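PDB 3EUL: probable transcriptional regulatory protein NarL from Mycobacterium tuberculosis, which probably acts, once phosphorylated by its partner kinase NarS, as a DNA-binding response regulator controlling genes of aerobic nitrate metabolism together with DevR. Local coordinates for residues A[67-72]-A[92-97]. Residues are numbered along the deposited sequence; the frame is centred on the assembly and turned at random.
Sequences LDYRMP and VLLISA
L67 and D68 pair in parallel with L94 and I95 near the C-terminal ends of two inner strands of the receiver-domain sheet. L67 N gives its hydrogen to L93 O at 2.9 Å, almost straight at 167°. L67 O accepts from I95 N at 3.0 Å and also receives a CA-H contact from L94. I95 O takes Y69 N at 2.8 Å, the donor tilted 26° from the carbonyl plane. It too has a CA-H neighbour, D68 CA. The Y69 N bond closes the last bridge, D68 with I95, at the end of strand 64-68.

D68 is the phosphoacceptor aspartate by similarity, unmodified here. D68 OD1 accepts from a water at 2.5 Å and has a long, weak ion pair with K118 NZ. The same water accepts from R70 N and is hydrogen-bonded to S96 OG at 2.7 Å, so it links the end of strand 91-96 to D68 and to the loop that follows it. S96 OG also bonds to H98 N.

L94 CD1 meets the edge of the Y69 ring at CD1, 3.8 Å away. L67 CD1 touches V92 CG1, and Y69 CB lies against S96 CB.

Strands 64-68 and 91-96 are joined through helix 76-85 in a beta-alpha-beta unit. That helix receives L67 and V92. Y69 and L94 also reach helix 101-109, while strand 114-117 flanks 91-96 on its other side.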
ATOM      1  N   LEU A  67       1.655   0.400   0.899  1.00 18.78           N
ATOM      2  CA  LEU A  67       2.462   1.247   1.769  1.00 18.77           C
ATOM      3  C   LEU A  67       3.427   0.479   2.671  1.00 19.12           C
ATOM      4  O   LEU A  67       3.070  -0.542   3.266  1.00 18.03           O
ATOM      5  CB  LEU A  67       1.552   2.028   2.692  1.00 18.66           C
ATOM      6  CG  LEU A  67       0.457   2.876   2.069  1.00 19.89           C
ATOM      7  CD1 LEU A  67      -0.326   3.583   3.169  1.00 16.44           C
ATOM      8  CD2 LEU A  67       1.080   3.850   1.097  1.00 15.42           C
ATOM      9  N   ASP A  68       4.660   0.957   2.764  1.00 18.78           N
ATOM     10  CA  ASP A  68       5.599   0.370   3.715  1.00 19.92           C
ATOM     11  C   ASP A  68       5.016   0.483   5.111  1.00 19.33           C
ATOM     12  O   ASP A  68       4.450   1.509   5.464  1.00 19.46           O
ATOM     13  CB  ASP A  68       6.948   1.082   3.586  1.00 19.13           C
ATOM     14  CG  ASP A  68       8.010   0.565   4.532  1.00 21.94           C
ATOM     15  OD1 ASP A  68       8.102  -0.635   4.819  1.00 26.09           O
ATOM     16  OD2 ASP A  68       8.801   1.417   4.971  1.00 30.83           O
ATOM     17  N   TYR A  69       5.151  -0.556   5.922  1.00 19.63           N
ATOM     18  CA  TYR A  69       4.678  -0.482   7.298  1.00 20.76           C
ATOM     19  C   TYR A  69       5.379   0.673   8.053  1.00 20.68           C
ATOM     20  O   TYR A  69       4.735   1.419   8.758  1.00 19.40           O
ATOM     21  CB  TYR A  69       4.854  -1.829   8.007  1.00 20.33           C
ATOM     22  CG  TYR A  69       4.468  -1.772   9.437  1.00 20.66           C
ATOM     23  CD1 TYR A  69       3.166  -1.549   9.812  1.00 20.37           C
ATOM     24  CD2 TYR A  69       5.419  -1.916  10.438  1.00 20.32           C
ATOM     25  CE1 TYR A  69       2.813  -1.476  11.146  1.00 22.10           C
ATOM     26  CE2 TYR A  69       5.077  -1.842  11.763  1.00 20.50           C
ATOM     27  CZ  TYR A  69       3.794  -1.607  12.118  1.00 20.06           C
ATOM     28  OH  TYR A  69       3.447  -1.591  13.451  1.00 21.14           O
ATOM     29  N   ARG A  70       6.672   0.836   7.849  1.00 22.94           N
ATOM     30  CA  ARG A  70       7.459   1.843   8.547  1.00 24.75           C
ATOM     31  C   ARG A  70       7.709   3.116   7.738  1.00 25.42           C
ATOM     32  O   ARG A  70       8.832   3.573   7.567  1.00 26.78           O
ATOM     33  CB  ARG A  70       8.772   1.241   9.050  1.00 25.73           C
ATOM     34  CG  ARG A  70       8.552   0.375  10.308  1.00 28.13           C
ATOM     35  CD  ARG A  70       8.779   1.177  11.583  1.00 33.45           C
ATOM     36  NE  ARG A  70      10.214   1.417  11.683  1.00 37.73           N
ATOM     37  CZ  ARG A  70      10.869   1.906  12.728  1.00 38.39           C
ATOM     38  NH1 ARG A  70      10.242   2.256  13.839  1.00 40.99           N
ATOM     39  NH2 ARG A  70      12.180   2.065  12.632  1.00 39.60           N
ATOM     40  N   MET A  71       6.648   3.732   7.270  1.00 25.91           N
ATOM     41  CA  MET A  71       6.803   5.054   6.678  1.00 26.19           C
ATOM     42  C   MET A  71       7.079   6.054   7.795  1.00 25.41           C
ATOM     43  O   MET A  71       6.500   5.931   8.860  1.00 24.43           O
ATOM     44  CB  MET A  71       5.569   5.418   5.928  1.00 26.60           C
ATOM     45  CG  MET A  71       5.528   4.732   4.557  1.00 26.55           C
ATOM     46  SD  MET A  71       4.032   5.179   3.777  1.00 32.09           S
ATOM     47  CE  MET A  71       2.893   4.866   5.129  1.00 33.29           C
ATOM     48  N   PRO A  72       7.935   7.061   7.539  1.00 25.45           N
ATOM     49  CA  PRO A  72       8.118   8.103   8.541  1.00 25.60           C
ATOM     50  C   PRO A  72       6.864   8.965   8.747  1.00 25.47           C
ATOM     51  O   PRO A  72       6.007   9.070   7.852  1.00 25.58           O
ATOM     52  CB  PRO A  72       9.259   8.957   7.975  1.00 25.74           C
ATOM     53  CG  PRO A  72       9.783   8.220   6.787  1.00 25.92           C
ATOM     54  CD  PRO A  72       8.721   7.324   6.325  1.00 25.25           C
ATOM     55  N   VAL A  92      -5.946  -0.543   1.962  1.00 22.44           N
ATOM     56  CA  VAL A  92      -4.539  -0.287   2.278  1.00 21.78           C
ATOM     57  C   VAL A  92      -3.794  -1.616   2.516  1.00 21.97           C
ATOM     58  O   VAL A  92      -4.030  -2.320   3.515  1.00 22.39           O
ATOM     59  CB  VAL A  92      -4.387   0.643   3.477  1.00 22.09           C
ATOM     60  CG1 VAL A  92      -2.901   0.790   3.851  1.00 21.67           C
ATOM     61  CG2 VAL A  92      -5.030   2.025   3.159  1.00 19.12           C
ATOM     62  N   LEU A  93      -2.896  -1.932   1.591  1.00 21.07           N
ATOM     63  CA  LEU A  93      -2.072  -3.140   1.641  1.00 21.22           C
ATOM     64  C   LEU A  93      -0.721  -2.736   2.194  1.00 20.73           C
ATOM     65  O   LEU A  93      -0.092  -1.816   1.689  1.00 20.22           O
ATOM     66  CB  LEU A  93      -1.981  -3.716   0.217  1.00 21.63           C
ATOM     67  CG  LEU A  93      -1.579  -5.140  -0.062  1.00 23.04           C
ATOM     68  CD1 LEU A  93      -2.430  -6.191   0.670  1.00 23.14           C
ATOM     69  CD2 LEU A  93      -1.639  -5.358  -1.575  1.00 21.88           C
ATOM     70  N   LEU A  94      -0.277  -3.361   3.281  1.00 20.58           N
ATOM     71  CA  LEU A  94       1.034  -3.005   3.844  1.00 20.77           C
ATOM     72  C   LEU A  94       2.095  -4.007   3.379  1.00 21.49           C
ATOM     73  O   LEU A  94       1.815  -5.179   3.092  1.00 23.05           O
ATOM     74  CB  LEU A  94       1.014  -2.918   5.384  1.00 19.67           C
ATOM     75  CG  LEU A  94       0.061  -1.914   6.029  1.00 20.75           C
ATOM     76  CD1 LEU A  94       0.077  -1.986   7.590  1.00 18.18           C
ATOM     77  CD2 LEU A  94       0.273  -0.459   5.500  1.00 18.49           C
ATOM     78  N   ILE A  95       3.320  -3.521   3.308  1.00 22.10           N
ATOM     79  CA  ILE A  95       4.464  -4.344   2.987  1.00 22.39           C
ATOM     80  C   ILE A  95       5.575  -4.003   3.968  1.00 23.17           C
ATOM     81  O   ILE A  95       5.754  -2.849   4.347  1.00 21.71           O
ATOM     82  CB  ILE A  95       4.862  -4.153   1.503  1.00 21.71           C
ATOM     83  CG1 ILE A  95       5.900  -5.188   1.065  1.00 23.80           C
ATOM     84  CG2 ILE A  95       5.315  -2.663   1.223  1.00 22.13           C
ATOM     85  CD1 ILE A  95       5.955  -5.382  -0.454  1.00 19.01           C
ATOM     86  N   SER A  96       6.343  -5.008   4.386  1.00 23.76           N
ATOM     87  CA  SER A  96       7.408  -4.748   5.326  1.00 25.23           C
ATOM     88  C   SER A  96       8.493  -5.807   5.297  1.00 26.20           C
ATOM     89  O   SER A  96       8.271  -6.946   4.885  1.00 25.14           O
ATOM     90  CB  SER A  96       6.826  -4.684   6.745  1.00 26.05           C
ATOM     91  OG  SER A  96       7.784  -4.138   7.627  1.00 29.14           O
ATOM     92  N   ALA A  97       9.668  -5.412   5.759  1.00 27.62           N
ATOM     93  CA  ALA A  97      10.713  -6.375   6.094  1.00 29.82           C
ATOM     94  C   ALA A  97      10.486  -7.024   7.486  1.00 31.06           C
ATOM     95  O   ALA A  97      11.081  -8.046   7.753  1.00 34.46           O
ATOM     96  CB  ALA A  97      12.095  -5.715   5.980  1.00 29.45           C
TER
HETATM   97  O   HOH W   1       8.375  -1.511   7.150  1.00 41.12           O